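Local coordinates for probable LacI-family transcriptional regulator (Corynebacterium glutamicum ATCC 13032, PDB 3BIL), which probably binds DNA as a LacI-family transcription regulator through a DNA-binding domain joined to a core with the periplasmic-binding-protein fold, at residues V148-D152 / R153-G157; P170-A173 / A174-L178; H279-F282 / A283-P286. All blocks are in the same frame, centred on the assembly; numbering follows the deposited sequence.

Contact 1: residues V148-D152 / R153-G157; sequences VVLVD and RELPG
Arg153, the first residue of 153-157, brings its backbone N back to Val151 O, 2.7 Å away, across the single residue Asp152. The donor stands above the carbonyl plane and almost at right angles to the C=O bond (94°), as so small a ring demands. Asp152, at the corner, has a positive phi of 69° and a negative psi of -52°, and its OD2 forms a weak hydrogen bond with Tyr80. From CG to NE the chain of Arg153 is extended, long enough to carry NH1 to a salt bridge with Glu106, which would offset the charge of a buried guanidinium. The first bond of Glu154's side chain points away from 148-152, and the exposed side chain lies against Thr163 and Thr165, while its backbone N is held by Ser197 OG. Leu155 then returns to the strand: its CG meets Leu150 CD1 at 3.6 Å, the two leucines crossing at about a right angle. Both also touch helix 135-143, so branched apolar groups suit this junction of strand and loop. The i to i+2 bond, with positive phi and negative psi at Asp152, makes a classic gamma turn, here ending a parallel strand of the Rossmann-like periplasmic-binding-protein fold.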
loop_
_atom_site.group_PDB
_atom_site.type_symbol
_atom_site.label_atom_id
_atom_site.label_comp_id
_atom_site.label_asym_id
_atom_site.label_seq_id
_atom_site.Cartn_x
_atom_site.Cartn_y
_atom_site.Cartn_z
ATOM N N VAL A 148 -19.078 16.702 -8.857
ATOM C CA VAL A 148 -17.814 16.571 -8.114
ATOM C C VAL A 148 -18.080 16.375 -6.621
ATOM O O VAL A 148 -19.054 16.903 -6.072
ATOM C CB VAL A 148 -16.891 17.821 -8.265
ATOM C CG1 VAL A 148 -15.974 17.704 -9.467
ATOM C CG2 VAL A 148 -17.711 19.113 -8.346
ATOM N N VAL A 149 -17.207 15.594 -5.985
ATOM C CA VAL A 149 -17.194 15.367 -4.540
ATOM C C VAL A 149 -15.742 15.379 -4.111
ATOM O O VAL A 149 -14.900 14.728 -4.730
ATOM C CB VAL A 149 -17.799 13.995 -4.154
ATOM C CG1 VAL A 149 -17.748 13.802 -2.654
ATOM C CG2 VAL A 149 -19.239 13.868 -4.627
ATOM N N LEU A 150 -15.440 16.122 -3.061
ATOM C CA LEU A 150 -14.099 16.121 -2.500
ATOM C C LEU A 150 -14.064 15.235 -1.247
ATOM O O LEU A 150 -15.051 15.168 -0.485
ATOM C CB LEU A 150 -13.632 17.543 -2.180
ATOM C CG LEU A 150 -13.673 18.602 -3.291
ATOM C CD1 LEU A 150 -13.444 19.965 -2.700
ATOM C CD2 LEU A 150 -12.646 18.351 -4.402
ATOM N N VAL A 151 -12.944 14.527 -1.063
ATOM C CA VAL A 151 -12.768 13.618 0.073
ATOM C C VAL A 151 -11.463 13.828 0.790
ATOM O O VAL A 151 -10.432 14.141 0.155
ATOM C CB VAL A 151 -12.809 12.117 -0.333
ATOM C CG1 VAL A 151 -14.181 11.605 -0.248
ATOM C CG2 VAL A 151 -12.235 11.891 -1.728
ATOM N N ASP A 152 -11.495 13.590 2.107
ATOM C CA ASP A 152 -10.306 13.676 2.966
ATOM C C ASP A 152 -9.752 15.111 3.161
ATOM O O ASP A 152 -9.554 15.522 4.292
ATOM C CB ASP A 152 -9.192 12.732 2.474
ATOM C CG ASP A 152 -8.195 12.402 3.558
ATOM O OD1 ASP A 152 -6.994 12.618 3.320
ATOM O OD2 ASP A 152 -8.616 11.923 4.649
ATOM N N ARG A 153 -9.518 15.845 2.069
ATOM C CA ARG A 153 -9.034 17.225 2.111
ATOM C C ARG A 153 -10.087 18.216 1.658
ATOM O O ARG A 153 -10.877 17.931 0.764
ATOM C CB ARG A 153 -7.805 17.399 1.243
ATOM C CG ARG A 153 -6.611 16.751 1.801
ATOM C CD ARG A 153 -5.427 16.968 0.897
ATOM N NE ARG A 153 -4.319 16.089 1.270
ATOM C CZ ARG A 153 -3.303 15.768 0.475
ATOM N NH1 ARG A 153 -3.227 16.270 -0.755
ATOM N NH2 ARG A 153 -2.357 14.945 0.912
ATOM N N GLU A 154 -10.066 19.391 2.275
ATOM C CA GLU A 154 -11.071 20.431 2.077
ATOM C C GLU A 154 -10.462 21.618 1.326
ATOM O O GLU A 154 -9.314 22.002 1.578
ATOM C CB GLU A 154 -11.590 20.929 3.437
ATOM C CG GLU A 154 -12.895 20.321 3.938
ATOM C CD GLU A 154 -13.802 21.339 4.689
ATOM O OE1 GLU A 154 -14.887 20.944 5.190
ATOM O OE2 GLU A 154 -13.447 22.535 4.785
ATOM N N LEU A 155 -11.240 22.203 0.414
ATOM C CA LEU A 155 -10.861 23.461 -0.230
ATOM C C LEU A 155 -10.825 24.559 0.815
ATOM O O LEU A 155 -11.752 24.660 1.616
ATOM C CB LEU A 155 -11.859 23.834 -1.320
ATOM C CG LEU A 155 -11.834 23.133 -2.681
ATOM C CD1 LEU A 155 -12.916 23.752 -3.555
ATOM C CD2 LEU A 155 -10.466 23.214 -3.357
ATOM N N PRO A 156 -9.759 25.390 0.805
ATOM C CA PRO A 156 -9.526 26.320 1.914
ATOM C C PRO A 156 -10.552 27.454 2.066
ATOM O O PRO A 156 -10.492 28.159 3.072
ATOM C CB PRO A 156 -8.126 26.882 1.622
ATOM C CG PRO A 156 -7.968 26.754 0.147
ATOM C CD PRO A 156 -8.724 25.516 -0.243
ATOM N N GLY A 157 -11.489 27.624 1.126
ATOM C CA GLY A 157 -12.379 28.805 1.173
ATOM C C GLY A 157 -13.873 28.697 0.885
ATOM O O GLY A 157 -14.616 28.085 1.658
#

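Contact 2: residues P170-A173 / A174-L178; sequences PGIA and AAVEL
Val176 sits one helical turn after Ile172, and its side chain can be followed outward from the backbone. Its CB lies 3.6 Å from Ile172 O. A chi1 of 169° sets CG2 beside the backbone N, where this methyl lies against the preceding turn, 3.5 Å from Ile172 O and, more loosely, 4.4 Å from Ile172 CG2. Beyond the tip, Phe206 of helix 197-212 touches both Val176 and Ile172, which suits two beta-branched apolar residues here: they are rigid, compact and well fitted to a buried helix-helix seam. Beneath them the backbone is regular. Val176 N donates to Ile172 O at 2.8 Å. Ala175 N reaches Gly171 O at 2.8 Å, and Glu177 N reaches Ala173 O at 2.9 Å. Small residues fit the flank facing the sheet, where Ala174 and Ala175 rest on Leu327 and Ala175 also meets Phe246. Glu177, by contrast, bends at chi2 and sends OE2 to a hydrogen bond with Ser213. Successive i to i+4 bonds with apolar residues gathered toward the protein interior mark an amphipathic alpha-helix, one of those flanking the largely parallel sheet of a Rossmann-like lobe.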
loop_
_atom_site.group_PDB
_atom_site.type_symbol
_atom_site.label_atom_id
_atom_site.label_comp_id
_atom_site.label_asym_id
_atom_site.label_seq_id
_atom_site.Cartn_x
_atom_site.Cartn_y
_atom_site.Cartn_z
ATOM N N PRO A 170 -11.876 14.092 17.851
ATOM C CA PRO A 170 -12.142 13.018 18.816
ATOM C C PRO A 170 -11.024 12.017 19.033
ATOM O O PRO A 170 -10.711 11.708 20.173
ATOM C CB PRO A 170 -13.396 12.349 18.254
ATOM C CG PRO A 170 -14.068 13.446 17.437
ATOM C CD PRO A 170 -12.923 14.159 16.802
ATOM N N GLY A 171 -10.391 11.528 17.966
ATOM C CA GLY A 171 -9.200 10.644 18.085
ATOM C C GLY A 171 -7.971 11.324 18.686
ATOM O O GLY A 171 -7.302 10.770 19.608
ATOM N N ILE A 172 -7.679 12.540 18.208
ATOM C CA ILE A 172 -6.527 13.299 18.724
ATOM C C ILE A 172 -6.687 13.613 20.224
ATOM O O ILE A 172 -5.764 13.322 21.071
ATOM C CB ILE A 172 -6.226 14.512 17.876
ATOM C CG1 ILE A 172 -5.832 14.062 16.462
ATOM C CG2 ILE A 172 -5.083 15.297 18.476
ATOM C CD1 ILE A 172 -5.866 15.159 15.376
ATOM N N ALA A 173 -7.873 14.112 20.579
ATOM C CA ALA A 173 -8.178 14.366 22.006
ATOM C C ALA A 173 -8.031 13.121 22.858
ATOM O O ALA A 173 -7.446 13.192 23.941
ATOM C CB ALA A 173 -9.532 14.916 22.156
ATOM N N ALA A 174 -8.500 11.953 22.380
ATOM C CA ALA A 174 -8.314 10.746 23.202
ATOM C C ALA A 174 -6.900 10.252 23.288
ATOM O O ALA A 174 -6.439 9.776 24.366
ATOM C CB ALA A 174 -9.223 9.649 22.771
ATOM N N ALA A 175 -6.182 10.334 22.175
ATOM C CA ALA A 175 -4.760 10.004 22.234
ATOM C C ALA A 175 -4.030 10.930 23.190
ATOM O O ALA A 175 -3.254 10.448 24.020
ATOM C CB ALA A 175 -4.134 10.033 20.887
ATOM N N VAL A 176 -4.273 12.250 23.124
ATOM C CA VAL A 176 -3.593 13.176 24.079
ATOM C C VAL A 176 -3.947 12.860 25.533
ATOM O O VAL A 176 -3.039 12.706 26.373
ATOM C CB VAL A 176 -3.825 14.666 23.753
ATOM C CG1 VAL A 176 -3.345 15.558 24.881
ATOM C CG2 VAL A 176 -3.099 15.054 22.433
ATOM N N GLU A 177 -5.254 12.707 25.808
ATOM C CA GLU A 177 -5.761 12.291 27.125
ATOM C C GLU A 177 -5.010 11.096 27.661
ATOM O O GLU A 177 -4.484 11.144 28.764
ATOM C CB GLU A 177 -7.278 12.030 27.110
ATOM C CG GLU A 177 -8.127 13.140 27.759
ATOM C CD GLU A 177 -7.676 13.474 29.207
ATOM O OE1 GLU A 177 -7.765 12.577 30.094
ATOM O OE2 GLU A 177 -7.228 14.631 29.458
ATOM N N LEU A 178 -4.920 10.052 26.840
ATOM C CA LEU A 178 -4.198 8.835 27.164
ATOM C C LEU A 178 -2.724 9.050 27.415
ATOM O O LEU A 178 -2.168 8.442 28.342
ATOM C CB LEU A 178 -4.408 7.808 26.042
ATOM C CG LEU A 178 -3.962 6.355 26.242
ATOM C CD1 LEU A 178 -4.648 5.728 27.437
ATOM C CD2 LEU A 178 -4.254 5.534 25.009
#

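Contact 3: residues H279-F282 / A283-P286; sequences HPLF and ALQP
A run of overlapping beta turns in the loop between strands 272-276 and 291-293 joins Pro280 and Leu281 to Ala283, Leu284 and Gln285. Ala283 N donates to Pro280 O at 3.2 Å, from above the carbonyl plane, and Leu284 N makes a weak bond to Leu281 O. That same oxygen is gripped more firmly by Gln285, whose NE2 lies 2.9 Å away with an N-H...O angle of 165°. The acceptor lies in the glutamine's amide plane, although the nitrogen approaches from above the plane of the carbonyl. Two successive bends, chi1 -59° and chi2 -56°, fold the amide back over the turn, a reach that the length of glutamine permits. In this periplasmic-binding-protein fold the loop forms part of the subunit interface: Leu281 and Phe282 each pack on the other in the second subunit, and Gln285 meets its own counterpart. His279 ND1 accepts a hydrogen bond from Leu281 N at 2.9 Å, while its NE2 is hydrogen-bonded to NE2 of His279 of the second subunit. The CB of His279 also lies over the centre of the Phe282 ring, 3.8 Å above its plane. Leucine suits both places, 281 and 284, because its terminal methyls can meet across the turn, Leu281 CD2 4.0 Å from Leu284 CD1.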
loop_
_atom_site.group_PDB
_atom_site.type_symbol
_atom_site.label_atom_id
_atom_site.label_comp_id
_atom_site.label_asym_id
_atom_site.label_seq_id
_atom_site.Cartn_x
_atom_site.Cartn_y
_atom_site.Cartn_z
ATOM N N HIS A 279 -3.023 0.613 8.706
ATOM C CA HIS A 279 -2.194 -0.422 8.052
ATOM C C HIS A 279 -2.142 -1.757 8.821
ATOM O O HIS A 279 -1.872 -1.764 10.010
ATOM C CB HIS A 279 -0.770 0.087 7.809
ATOM C CG HIS A 279 0.000 -0.708 6.800
ATOM N ND1 HIS A 279 0.079 -2.085 6.830
ATOM C CD2 HIS A 279 0.771 -0.311 5.759
ATOM C CE1 HIS A 279 0.830 -2.505 5.827
ATOM N NE2 HIS A 279 1.268 -1.447 5.165
ATOM N N PRO A 280 -2.437 -2.880 8.135
ATOM C CA PRO A 280 -2.363 -4.232 8.736
ATOM C C PRO A 280 -1.070 -4.510 9.508
ATOM O O PRO A 280 -1.114 -5.093 10.610
ATOM C CB PRO A 280 -2.523 -5.188 7.536
ATOM C CG PRO A 280 -2.660 -4.279 6.290
ATOM C CD PRO A 280 -2.957 -2.897 6.749
ATOM N N LEU A 281 0.060 -4.065 8.967
ATOM C CA LEU A 281 1.346 -4.269 9.660
ATOM C C LEU A 281 1.563 -3.460 10.937
ATOM O O LEU A 281 2.423 -3.838 11.740
ATOM C CB LEU A 281 2.555 -4.146 8.717
ATOM C CG LEU A 281 2.733 -5.277 7.691
ATOM C CD1 LEU A 281 3.922 -5.025 6.737
ATOM C CD2 LEU A 281 2.860 -6.646 8.382
ATOM N N PHE A 282 0.798 -2.374 11.150
ATOM C CA PHE A 282 0.851 -1.671 12.453
ATOM C C PHE A 282 0.339 -2.568 13.581
ATOM O O PHE A 282 0.905 -2.574 14.655
ATOM C CB PHE A 282 0.175 -0.269 12.466
ATOM C CG PHE A 282 0.792 0.756 11.496
ATOM C CD1 PHE A 282 0.060 1.885 11.128
ATOM C CD2 PHE A 282 2.077 0.589 10.973
ATOM C CE1 PHE A 282 0.555 2.811 10.239
ATOM C CE2 PHE A 282 2.620 1.522 10.103
ATOM C CZ PHE A 282 1.856 2.638 9.712
ATOM N N ALA A 283 -0.672 -3.386 13.316
ATOM C CA ALA A 283 -1.269 -4.242 14.357
ATOM C C ALA A 283 -0.404 -5.439 14.759
ATOM O O ALA A 283 -0.743 -6.161 15.716
ATOM C CB ALA A 283 -2.624 -4.723 13.891
ATOM N N LEU A 284 0.694 -5.661 14.026
ATOM C CA LEU A 284 1.495 -6.889 14.171
ATOM C C LEU A 284 2.976 -6.680 14.539
ATOM O O LEU A 284 3.760 -7.635 14.478
ATOM C CB LEU A 284 1.404 -7.772 12.901
ATOM C CG LEU A 284 0.057 -7.997 12.206
ATOM C CD1 LEU A 284 0.308 -8.575 10.849
ATOM C CD2 LEU A 284 -0.931 -8.842 13.010
ATOM N N GLN A 285 3.351 -5.440 14.872
ATOM C CA GLN A 285 4.606 -5.109 15.549
ATOM C C GLN A 285 4.709 -5.934 16.869
ATOM O O GLN A 285 3.681 -6.403 17.372
ATOM C CB GLN A 285 4.663 -3.582 15.849
ATOM C CG GLN A 285 4.565 -2.570 14.650
ATOM C CD GLN A 285 5.630 -2.769 13.541
ATOM O OE1 GLN A 285 6.820 -2.412 13.703
ATOM N NE2 GLN A 285 5.190 -3.330 12.398
ATOM N N PRO A 286 5.931 -6.150 17.422
ATOM C CA PRO A 286 6.031 -6.826 18.750
ATOM C C PRO A 286 5.185 -6.175 19.839
ATOM O O PRO A 286 4.715 -6.861 20.740
ATOM C CB PRO A 286 7.528 -6.737 19.114
ATOM C CG PRO A 286 8.111 -5.721 18.127
ATOM C CD PRO A 286 7.263 -5.849 16.869
#

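How the contacts relate
From the N terminus, the chain first reaches contact 1, where strand 148-151 turns into the loop leading to strand 163-167. Directly after that strand comes contact 2, which closes no loop but spans two turns of helix 169-181. Contact 3 comes later, folding the loop between strands 272-276 and 291-293 upon itself. The three lie in series, neither nesting, crossing nor touching; the centres of contacts 2 and 3 are about 20 Å apart, and those of contacts 1 and 3, on opposite sides of the chain's centre, about 30 Å. Contact 1 ties strand 148-151 and its following loop to helix 135-143, contact 2 joins sheet and helix 197-212, and contact 3 meets the second subunit.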